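Local coordinates for multiple antibiotic resistance protein MARR (Escherichia coli, PDB 1JGS) that represses transcription of the marRAB operon by binding the marO operator, thereby controlling genes of antibiotic resistance and oxidative stress, at residues A34-V39 against T66-R71; I49-L54 against V90-T95; V39-R44 against A100-C105. All coordinates share one frame; numbering follows the deposited sequence.

Interaction 1. Residues A34-V39 against T66-R71. With SAL (2-hydroxybenzoic acid), chain C; SAL (2-hydroxybenzoic acid), chain B.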
loop_
_atom_site.group_PDB
_atom_site.type_symbol
_atom_site.label_atom_id
_atom_site.label_comp_id
_atom_site.label_asym_id
_atom_site.label_seq_id
_atom_site.Cartn_x
_atom_site.Cartn_y
_atom_site.Cartn_z
ATOM N N ALA A 34 -3.968 -5.107 -11.044
ATOM C CA ALA A 34 -2.869 -4.470 -10.329
ATOM C C ALA A 34 -2.290 -5.441 -9.312
ATOM O O ALA A 34 -1.075 -5.606 -9.220
ATOM C CB ALA A 34 -3.371 -3.205 -9.622
ATOM N N ALA A 35 -3.165 -6.094 -8.551
ATOM C CA ALA A 35 -2.715 -7.051 -7.551
ATOM C C ALA A 35 -1.930 -8.199 -8.181
ATOM O O ALA A 35 -0.899 -8.605 -7.641
ATOM C CB ALA A 35 -3.901 -7.586 -6.751
ATOM N N GLN A 36 -2.414 -8.727 -9.310
ATOM C CA GLN A 36 -1.702 -9.816 -9.996
ATOM C C GLN A 36 -0.328 -9.311 -10.426
ATOM O O GLN A 36 0.674 -10.019 -10.290
ATOM C CB GLN A 36 -2.480 -10.300 -11.230
ATOM C CG GLN A 36 -3.713 -11.156 -10.930
ATOM C CD GLN A 36 -4.570 -11.429 -12.168
ATOM O OE1 GLN A 36 -4.119 -11.285 -13.304
ATOM N NE2 GLN A 36 -5.803 -11.838 -11.945
ATOM N N PHE A 37 -0.279 -8.082 -10.934
ATOM C CA PHE A 37 0.991 -7.498 -11.378
ATOM C C PHE A 37 1.984 -7.389 -10.213
ATOM O O PHE A 37 3.153 -7.760 -10.343
ATOM C CB PHE A 37 0.753 -6.120 -11.996
ATOM C CG PHE A 37 2.000 -5.458 -12.495
ATOM C CD1 PHE A 37 2.904 -6.157 -13.296
ATOM C CD2 PHE A 37 2.270 -4.132 -12.179
ATOM C CE1 PHE A 37 4.060 -5.549 -13.779
ATOM C CE2 PHE A 37 3.427 -3.511 -12.658
ATOM C CZ PHE A 37 4.325 -4.225 -13.461
ATOM N N LYS A 38 1.507 -6.903 -9.070
ATOM C CA LYS A 38 2.343 -6.768 -7.879
ATOM C C LYS A 38 2.879 -8.146 -7.456
ATOM O O LYS A 38 4.072 -8.301 -7.176
ATOM C CB LYS A 38 1.530 -6.157 -6.733
ATOM C CG LYS A 38 1.005 -4.754 -7.007
ATOM C CD LYS A 38 0.082 -4.282 -5.885
ATOM C CE LYS A 38 -0.399 -2.848 -6.101
ATOM N NZ LYS A 38 0.712 -1.857 -6.015
ATOM N N VAL A 39 2.004 -9.146 -7.403
ATOM C CA VAL A 39 2.454 -10.483 -7.031
ATOM C C VAL A 39 3.532 -10.985 -7.989
ATOM O O VAL A 39 4.461 -11.668 -7.561
ATOM C CB VAL A 39 1.287 -11.491 -7.009
ATOM C CG1 VAL A 39 1.816 -12.918 -6.943
ATOM C CG2 VAL A 39 0.393 -11.210 -5.800
ATOM N N THR A 66 -3.558 -17.536 -1.861
ATOM C CA THR A 66 -3.716 -18.892 -2.357
ATOM C C THR A 66 -4.563 -18.903 -3.610
ATOM O O THR A 66 -4.200 -19.530 -4.607
ATOM C CB THR A 66 -4.409 -19.792 -1.306
ATOM O OG1 THR A 66 -3.802 -19.592 -0.024
ATOM C CG2 THR A 66 -4.282 -21.261 -1.695
ATOM N N ARG A 67 -5.705 -18.223 -3.555
ATOM C CA ARG A 67 -6.590 -18.160 -4.715
ATOM C C ARG A 67 -5.855 -17.404 -5.805
ATOM O O ARG A 67 -5.917 -17.763 -6.967
ATOM C CB ARG A 67 -7.909 -17.437 -4.376
ATOM C CG ARG A 67 -8.745 -18.123 -3.307
ATOM C CD ARG A 67 -10.216 -17.708 -3.378
ATOM N NE ARG A 67 -10.415 -16.267 -3.241
ATOM C CZ ARG A 67 -10.286 -15.595 -2.100
ATOM N NH1 ARG A 67 -9.956 -16.227 -0.979
ATOM N NH2 ARG A 67 -10.490 -14.286 -2.078
ATOM N N MET A 68 -5.154 -16.351 -5.408
ATOM C CA MET A 68 -4.379 -15.535 -6.339
ATOM C C MET A 68 -3.319 -16.387 -7.050
ATOM O O MET A 68 -3.179 -16.342 -8.278
ATOM C CB MET A 68 -3.685 -14.398 -5.579
ATOM C CG MET A 68 -2.572 -13.708 -6.357
ATOM S SD MET A 68 -3.197 -12.768 -7.739
ATOM C CE MET A 68 -3.451 -11.148 -6.919
ATOM N N LEU A 69 -2.566 -17.159 -6.272
ATOM C CA LEU A 69 -1.527 -17.987 -6.860
ATOM C C LEU A 69 -2.140 -19.007 -7.827
ATOM O O LEU A 69 -1.587 -19.260 -8.907
ATOM C CB LEU A 69 -0.708 -18.661 -5.754
ATOM C CG LEU A 69 0.228 -17.727 -4.956
ATOM C CD1 LEU A 69 0.905 -18.501 -3.830
ATOM C CD2 LEU A 69 1.317 -17.159 -5.871
ATOM N N ASP A 70 -3.299 -19.560 -7.460
ATOM C CA ASP A 70 -3.965 -20.533 -8.326
ATOM C C ASP A 70 -4.418 -19.845 -9.605
ATOM O O ASP A 70 -4.286 -20.405 -10.684
ATOM C CB ASP A 70 -5.172 -21.174 -7.634
ATOM C CG ASP A 70 -4.791 -22.374 -6.753
ATOM O OD1 ASP A 70 -3.612 -22.807 -6.754
ATOM O OD2 ASP A 70 -5.692 -22.893 -6.061
ATOM N N ARG A 71 -4.960 -18.637 -9.503
ATOM C CA ARG A 71 -5.383 -17.945 -10.714
ATOM C C ARG A 71 -4.160 -17.702 -11.603
ATOM O O ARG A 71 -4.222 -17.869 -12.818
ATOM C CB ARG A 71 -6.054 -16.607 -10.379
ATOM C CG ARG A 71 -6.425 -15.747 -11.588
ATOM C CD ARG A 71 -7.257 -16.527 -12.614
ATOM N NE ARG A 71 -8.518 -17.043 -12.069
ATOM C CZ ARG A 71 -9.572 -16.290 -11.769
ATOM N NH1 ARG A 71 -9.524 -14.974 -11.958
ATOM N NH2 ARG A 71 -10.679 -16.848 -11.294
HETATM C "C1'" SAL C . -7.068 -12.415 -8.304
HETATM O "O1'" SAL C . -6.940 -12.235 -9.612
HETATM O "O2'" SAL C . -7.209 -13.570 -7.810
HETATM C C1 SAL C . -7.034 -11.180 -7.490
HETATM C C2 SAL C . -7.161 -11.250 -6.031
HETATM C C3 SAL C . -7.130 -10.065 -5.233
HETATM C C4 SAL C . -6.981 -8.801 -5.829
HETATM C C5 SAL C . -6.845 -8.719 -7.413
HETATM C C6 SAL C . -6.877 -9.909 -8.134
HETATM O O2 SAL C . -7.315 -12.439 -5.352
HETATM C "C1'" SAL B . 0.235 -22.571 -1.760
HETATM O "O1'" SAL B . 0.848 -23.632 -2.271
HETATM O "O2'" SAL B . -0.522 -21.878 -2.456
HETATM C C1 SAL B . 0.507 -22.273 -0.338
HETATM C C2 SAL B . -0.121 -21.126 0.300
HETATM C C3 SAL B . 0.124 -20.814 1.659
HETATM C C4 SAL B . 0.979 -21.601 2.428
HETATM C C5 SAL B . 1.673 -22.853 1.761
HETATM C C6 SAL B . 1.398 -23.113 0.422
HETATM O O2 SAL B . -0.969 -20.296 -0.362
#

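Interaction 2. Residues I49-L54 against V90-T95. With SAL (2-hydroxybenzoic acid), chain B.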
loop_
_atom_site.group_PDB
_atom_site.type_symbol
_atom_site.label_atom_id
_atom_site.label_comp_id
_atom_site.label_asym_id
_atom_site.label_seq_id
_atom_site.Cartn_x
_atom_site.Cartn_y
_atom_site.Cartn_z
ATOM N N ILE A 49 10.307 -17.869 -4.212
ATOM C CA ILE A 49 9.887 -17.505 -2.868
ATOM C C ILE A 49 8.743 -18.383 -2.398
ATOM O O ILE A 49 7.934 -18.858 -3.209
ATOM C CB ILE A 49 9.436 -16.034 -2.806
ATOM C CG1 ILE A 49 9.032 -15.675 -1.371
ATOM C CG2 ILE A 49 8.281 -15.808 -3.780
ATOM C CD1 ILE A 49 8.707 -14.212 -1.172
ATOM N N THR A 50 8.681 -18.605 -1.091
ATOM C CA THR A 50 7.614 -19.423 -0.520
ATOM C C THR A 50 6.318 -18.610 -0.466
ATOM O O THR A 50 6.340 -17.376 -0.379
ATOM C CB THR A 50 7.970 -19.892 0.898
ATOM O OG1 THR A 50 8.090 -18.756 1.764
ATOM C CG2 THR A 50 9.278 -20.667 0.882
ATOM N N PRO A 51 5.168 -19.284 -0.538
ATOM C CA PRO A 51 3.930 -18.509 -0.484
ATOM C C PRO A 51 3.827 -17.704 0.811
ATOM O O PRO A 51 3.433 -16.525 0.794
ATOM C CB PRO A 51 2.860 -19.577 -0.615
ATOM C CG PRO A 51 3.515 -20.576 -1.525
ATOM C CD PRO A 51 4.901 -20.679 -0.930
ATOM N N VAL A 52 4.210 -18.319 1.929
ATOM C CA VAL A 52 4.150 -17.627 3.212
ATOM C C VAL A 52 5.081 -16.416 3.252
ATOM O O VAL A 52 4.698 -15.355 3.744
ATOM C CB VAL A 52 4.500 -18.565 4.363
ATOM C CG1 VAL A 52 4.414 -17.808 5.673
ATOM C CG2 VAL A 52 3.551 -19.763 4.363
ATOM N N GLU A 53 6.302 -16.570 2.743
ATOM C CA GLU A 53 7.245 -15.454 2.706
ATOM C C GLU A 53 6.626 -14.377 1.807
ATOM O O GLU A 53 6.677 -13.182 2.104
ATOM C CB GLU A 53 8.585 -15.907 2.123
ATOM C CG GLU A 53 9.662 -14.825 2.076
ATOM C CD GLU A 53 10.314 -14.571 3.424
ATOM O OE1 GLU A 53 9.602 -14.179 4.373
ATOM O OE2 GLU A 53 11.545 -14.763 3.532
ATOM N N LEU A 54 6.034 -14.814 0.701
ATOM C CA LEU A 54 5.397 -13.892 -0.226
ATOM C C LEU A 54 4.224 -13.210 0.489
ATOM O O LEU A 54 3.943 -12.024 0.285
ATOM C CB LEU A 54 4.902 -14.663 -1.457
ATOM C CG LEU A 54 4.202 -13.871 -2.563
ATOM C CD1 LEU A 54 5.087 -12.733 -3.048
ATOM C CD2 LEU A 54 3.868 -14.826 -3.703
ATOM N N VAL A 90 6.707 -25.652 -0.713
ATOM C CA VAL A 90 7.025 -25.375 -2.102
ATOM C C VAL A 90 7.430 -23.936 -2.286
ATOM O O VAL A 90 7.300 -23.112 -1.375
ATOM C CB VAL A 90 5.822 -25.638 -3.040
ATOM C CG1 VAL A 90 5.416 -27.086 -2.957
ATOM C CG2 VAL A 90 4.660 -24.723 -2.686
ATOM N N LEU A 91 7.926 -23.642 -3.478
ATOM C CA LEU A 91 8.343 -22.299 -3.821
ATOM C C LEU A 91 7.515 -21.996 -5.049
ATOM O O LEU A 91 6.996 -22.905 -5.702
ATOM C CB LEU A 91 9.839 -22.248 -4.199
ATOM C CG LEU A 91 10.950 -22.546 -3.174
ATOM C CD1 LEU A 91 12.225 -22.871 -3.920
ATOM C CD2 LEU A 91 11.184 -21.359 -2.233
ATOM N N VAL A 92 7.373 -20.721 -5.356
ATOM C CA VAL A 92 6.648 -20.352 -6.543
ATOM C C VAL A 92 7.587 -19.440 -7.285
ATOM O O VAL A 92 8.287 -18.626 -6.675
ATOM C CB VAL A 92 5.330 -19.609 -6.224
ATOM C CG1 VAL A 92 4.355 -20.556 -5.478
ATOM C CG2 VAL A 92 5.619 -18.365 -5.403
ATOM N N LYS A 93 7.637 -19.609 -8.598
ATOM C CA LYS A 93 8.478 -18.774 -9.434
ATOM C C LYS A 93 7.667 -18.510 -10.683
ATOM O O LYS A 93 6.660 -19.185 -10.937
ATOM C CB LYS A 93 9.770 -19.511 -9.786
ATOM C CG LYS A 93 9.584 -20.688 -10.728
ATOM C CD LYS A 93 10.864 -21.488 -10.841
ATOM C CE LYS A 93 11.220 -21.749 -12.284
ATOM N NZ LYS A 93 11.438 -20.476 -13.036
ATOM N N LEU A 94 8.099 -17.537 -11.466
ATOM C CA LEU A 94 7.403 -17.212 -12.691
ATOM C C LEU A 94 7.776 -18.186 -13.788
ATOM O O LEU A 94 8.894 -18.690 -13.827
ATOM C CB LEU A 94 7.772 -15.809 -13.152
ATOM C CG LEU A 94 7.514 -14.642 -12.189
ATOM C CD1 LEU A 94 7.640 -13.341 -12.991
ATOM C CD2 LEU A 94 6.104 -14.754 -11.551
ATOM N N THR A 95 6.829 -18.469 -14.671
ATOM C CA THR A 95 7.112 -19.332 -15.804
ATOM C C THR A 95 7.688 -18.344 -16.833
ATOM O O THR A 95 7.609 -17.124 -16.624
ATOM C CB THR A 95 5.824 -19.952 -16.344
ATOM O OG1 THR A 95 4.902 -18.901 -16.674
ATOM C CG2 THR A 95 5.191 -20.867 -15.309
HETATM C "C1'" SAL B . 0.235 -22.571 -1.760
HETATM O "O1'" SAL B . 0.848 -23.632 -2.271
HETATM O "O2'" SAL B . -0.522 -21.878 -2.456
HETATM C C1 SAL B . 0.507 -22.273 -0.338
HETATM C C2 SAL B . -0.121 -21.126 0.300
HETATM C C3 SAL B . 0.124 -20.814 1.659
HETATM C C4 SAL B . 0.979 -21.601 2.428
HETATM C C5 SAL B . 1.673 -22.853 1.761
HETATM C C6 SAL B . 1.398 -23.113 0.422
HETATM O O2 SAL B . -0.969 -20.296 -0.362
#

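Interaction 3. Residues V39-R44 against A100-C105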
loop_
_atom_site.group_PDB
_atom_site.type_symbol
_atom_site.label_atom_id
_atom_site.label_comp_id
_atom_site.label_asym_id
_atom_site.label_seq_id
_atom_site.Cartn_x
_atom_site.Cartn_y
_atom_site.Cartn_z
ATOM N N VAL A 39 2.004 -9.146 -7.403
ATOM C CA VAL A 39 2.454 -10.483 -7.031
ATOM C C VAL A 39 3.532 -10.985 -7.989
ATOM O O VAL A 39 4.461 -11.668 -7.561
ATOM C CB VAL A 39 1.287 -11.491 -7.009
ATOM C CG1 VAL A 39 1.816 -12.918 -6.943
ATOM C CG2 VAL A 39 0.393 -11.210 -5.800
ATOM N N LEU A 40 3.425 -10.651 -9.275
ATOM C CA LEU A 40 4.438 -11.099 -10.241
ATOM C C LEU A 40 5.782 -10.384 -10.034
ATOM O O LEU A 40 6.844 -11.004 -10.079
ATOM C CB LEU A 40 3.990 -10.867 -11.696
ATOM C CG LEU A 40 2.880 -11.689 -12.355
ATOM C CD1 LEU A 40 2.797 -11.302 -13.837
ATOM C CD2 LEU A 40 3.151 -13.166 -12.222
ATOM N N CYS A 41 5.733 -9.079 -9.816
ATOM C CA CYS A 41 6.958 -8.323 -9.619
ATOM C C CYS A 41 7.677 -8.796 -8.362
ATOM O O CYS A 41 8.907 -8.851 -8.325
ATOM C CB CYS A 41 6.645 -6.834 -9.519
ATOM S SG CYS A 41 5.938 -6.137 -11.022
ATOM N N SER A 42 6.908 -9.144 -7.335
ATOM C CA SER A 42 7.483 -9.607 -6.072
ATOM C C SER A 42 8.127 -10.985 -6.163
ATOM O O SER A 42 9.148 -11.232 -5.539
ATOM C CB SER A 42 6.411 -9.642 -4.981
ATOM O OG SER A 42 5.867 -8.353 -4.763
ATOM N N ILE A 43 7.514 -11.892 -6.917
ATOM C CA ILE A 43 8.051 -13.237 -7.056
ATOM C C ILE A 43 9.309 -13.138 -7.912
ATOM O O ILE A 43 10.314 -13.791 -7.639
ATOM C CB ILE A 43 7.032 -14.168 -7.743
ATOM C CG1 ILE A 43 5.829 -14.389 -6.820
ATOM C CG2 ILE A 43 7.684 -15.497 -8.101
ATOM C CD1 ILE A 43 4.800 -15.382 -7.360
ATOM N N ARG A 44 9.232 -12.306 -8.947
ATOM C CA ARG A 44 10.346 -12.096 -9.846
ATOM C C ARG A 44 11.627 -11.747 -9.077
ATOM O O ARG A 44 12.602 -12.521 -9.078
ATOM C CB ARG A 44 10.009 -10.972 -10.831
ATOM C CG ARG A 44 11.172 -10.553 -11.721
ATOM C CD ARG A 44 10.758 -9.510 -12.736
ATOM N NE ARG A 44 11.934 -8.876 -13.311
ATOM C CZ ARG A 44 11.905 -7.829 -14.127
ATOM N NH1 ARG A 44 10.749 -7.280 -14.486
ATOM N NH2 ARG A 44 13.042 -7.310 -14.566
ATOM N N ALA A 100 7.678 -12.746 -19.099
ATOM C CA ALA A 100 7.486 -11.820 -20.203
ATOM C C ALA A 100 6.339 -10.863 -19.876
ATOM O O ALA A 100 6.475 -9.641 -19.988
ATOM C CB ALA A 100 7.190 -12.592 -21.485
ATOM N N ILE A 101 5.204 -11.417 -19.471
ATOM C CA ILE A 101 4.066 -10.587 -19.114
ATOM C C ILE A 101 4.509 -9.515 -18.092
ATOM O O ILE A 101 4.217 -8.324 -18.246
ATOM C CB ILE A 101 2.944 -11.438 -18.473
ATOM C CG1 ILE A 101 2.415 -12.467 -19.477
ATOM C CG2 ILE A 101 1.838 -10.534 -17.965
ATOM C CD1 ILE A 101 1.813 -11.869 -20.719
ATOM N N CYS A 102 5.213 -9.950 -17.050
ATOM C CA CYS A 102 5.674 -9.041 -16.005
ATOM C C CYS A 102 6.610 -7.962 -16.520
ATOM O O CYS A 102 6.695 -6.881 -15.931
ATOM C CB CYS A 102 6.371 -9.815 -14.886
ATOM S SG CYS A 102 7.162 -8.754 -13.651
ATOM N N GLU A 103 7.315 -8.253 -17.613
ATOM C CA GLU A 103 8.239 -7.283 -18.190
ATOM C C GLU A 103 7.501 -6.352 -19.154
ATOM O O GLU A 103 7.793 -5.160 -19.214
ATOM C CB GLU A 103 9.387 -7.994 -18.910
ATOM C CG GLU A 103 10.542 -7.071 -19.285
ATOM C CD GLU A 103 11.088 -6.307 -18.088
ATOM O OE1 GLU A 103 11.498 -6.956 -17.104
ATOM O OE2 GLU A 103 11.111 -5.058 -18.128
ATOM N N GLN A 104 6.547 -6.883 -19.910
ATOM C CA GLN A 104 5.787 -6.034 -20.819
ATOM C C GLN A 104 5.099 -4.964 -19.980
ATOM O O GLN A 104 5.124 -3.780 -20.323
ATOM C CB GLN A 104 4.708 -6.824 -21.554
ATOM C CG GLN A 104 5.161 -7.637 -22.744
ATOM C CD GLN A 104 4.052 -8.567 -23.231
ATOM O OE1 GLN A 104 2.904 -8.142 -23.428
ATOM N NE2 GLN A 104 4.388 -9.840 -23.423
ATOM N N CYS A 105 4.482 -5.398 -18.883
ATOM C CA CYS A 105 3.767 -4.504 -17.981
ATOM C C CYS A 105 4.684 -3.535 -17.255
ATOM O O CYS A 105 4.429 -2.328 -17.238
ATOM C CB CYS A 105 2.995 -5.305 -16.929
ATOM S SG CYS A 105 1.563 -6.232 -17.511
#

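Interaction 1. Residues A34-V39 against T66-R71
Met68 lays its thioether end over the first turn of helix 34-46, its CE only 3.6 Å from Ala35 C and the same from Gln36 N. The axes of the two short segments are 10.9 Å apart at closest approach and cross at -84°, and the long Met68 side chain spans much of this gap. With CG anti to the backbone N (chi1 165°), Met68 heads straight for the facing helix, and bends at chi2 and chi3 bring SD to within 3.6 Å of Gln36 CG. Val39 passes Met68 in the opposite direction, CG2 beside CG.

One bound salicylate (chain C) sits in the angle between the helices. Ala35 CB comes over the rim of its ring, 3.2 Å from C5, and Met68 CE approaches the same face, 3.6 Å from C1. Gln36, extended beyond CG, gives its NE2 to carboxylate O1' at 2.6 Å in a nearly straight bond (169°), while its OE1 is held by Lys75 NZ, which fixes the amide's orientation. On the far side of helix 62-74, the recognition helix of the winged helix-turn-helix, Thr66 OG1 accepts from O2 of the other salicylate (chain B) at 2.9 Å and bonds Leu62 O.

No hydrogen bond joins the helices directly. Met68 thus fills the crossing by dispersion contacts, and the directional bonds of Gln36 and Thr66 are spent on the two salicylates instead of on the facing helix.

Interaction 2. Residues I49-L54 against V90-T95
Ile49 and Val92 meet as an antiparallel hydrogen-bonded pair, a single bridge that ties Ile49, two residues ahead of helix 51-58, to the wing of the winged helix-turn-helix fold. Val92 N donates to Ile49 O at 2.9 Å (157° at the hydrogen), and Ile49 N returns a longer bond of 3.3 Å to Val92 O. The side chains pack too: chi1 of -65° sets Val92 CG1 anti to the carbonyl carbon, which leaves CG2 between the backbone N and that carbon, 4.0 Å from Ile49 CG2.

Next to the bridge, Thr50 CG2 touches Leu91 CD2 at 3.7 Å. Pro51 lies along the strand, its CD 3.4 Å from Val90 O and its CG against Val92 CG1. The CB-CG edge of the proline lies against the face of a salicylate (chain B), with CB 3.5 Å from its C2; Val90 CG2 and Val52 CG2 also approach it.

Further out, strand 90-94 is held in place by strand 78-82, through backbone bonds of Leu91 with Leu81 and Lys93 with Glu79. Behind the bridge, Ile43 of helix 34-46 touches both Val92 and Leu54, and Leu69 of helix 62-74 supports Pro51. The turn into helix 51-58 is fixed by Thr50 as N-cap: its OG1 accepts from Glu53 N at 3.0 Å.

Interaction 3. Residues V39-R44 against A100-C105
Cys102 aims its CB at helix 34-46, where that atom meets Leu40 CD1 at 4.0 Å and Leu40 CB at nearly the same distance. Because SG is anti to the backbone N (chi1 173°), it carries on into the gap between the helices. There it lies 3.9 Å from Cys41 SG, far too long for a disulfide, and 3.8 Å from Arg44 CD. The same sulfur also sits at the edge of the Arg44 guanidinium, in its plane.

Arg44 is extended from CG to NE, which takes its guanidinium past Cys102 to Glu103. NH1 forms a salt bridge with Glu103 OE1 at 2.7 Å, and NH2 lies 3.0 Å from that same oxygen. OE1 alone faces both nitrogens and the two planes are turned 72° apart, unlike a flat pairing of two oxygens with two nitrogens. Leu40 CD1 adds Ile101 CG2 on the other flank of Cys102.

The segment axes cross at -113°, 9.8 Å apart, joining helix 34-46 to the long helix 96-118 that follows the wing. Glu103 is poorly ordered, so its ion pair is less certain, and the Cys102 and Leu40 packing probably defines this crossing more firmly.

Helix 34-46 serves two of the contacts from different sides: interaction 1 turns it to the recognition helix and interaction 3 to helix 96-118, with Val39 in both ranges. Interaction 1 is the most buried and joins its helices mainly by apolar contacts, with no hydrogen bond between them, whereas interaction 3 runs from a buried centre to a solvent-side ion pair. Interaction 2, further from the chain's centre, relies on backbone hydrogen bonds of a strand. Interactions 1 and 2 share the chain B salicylate and meet where Leu69 CD1 lies 3.9 Å from Pro51 CB. Interaction 3 touches interaction 2 through Leu94 CD2 and Leu40 CD2, 3.4 Å apart, and contacts neither salicylate.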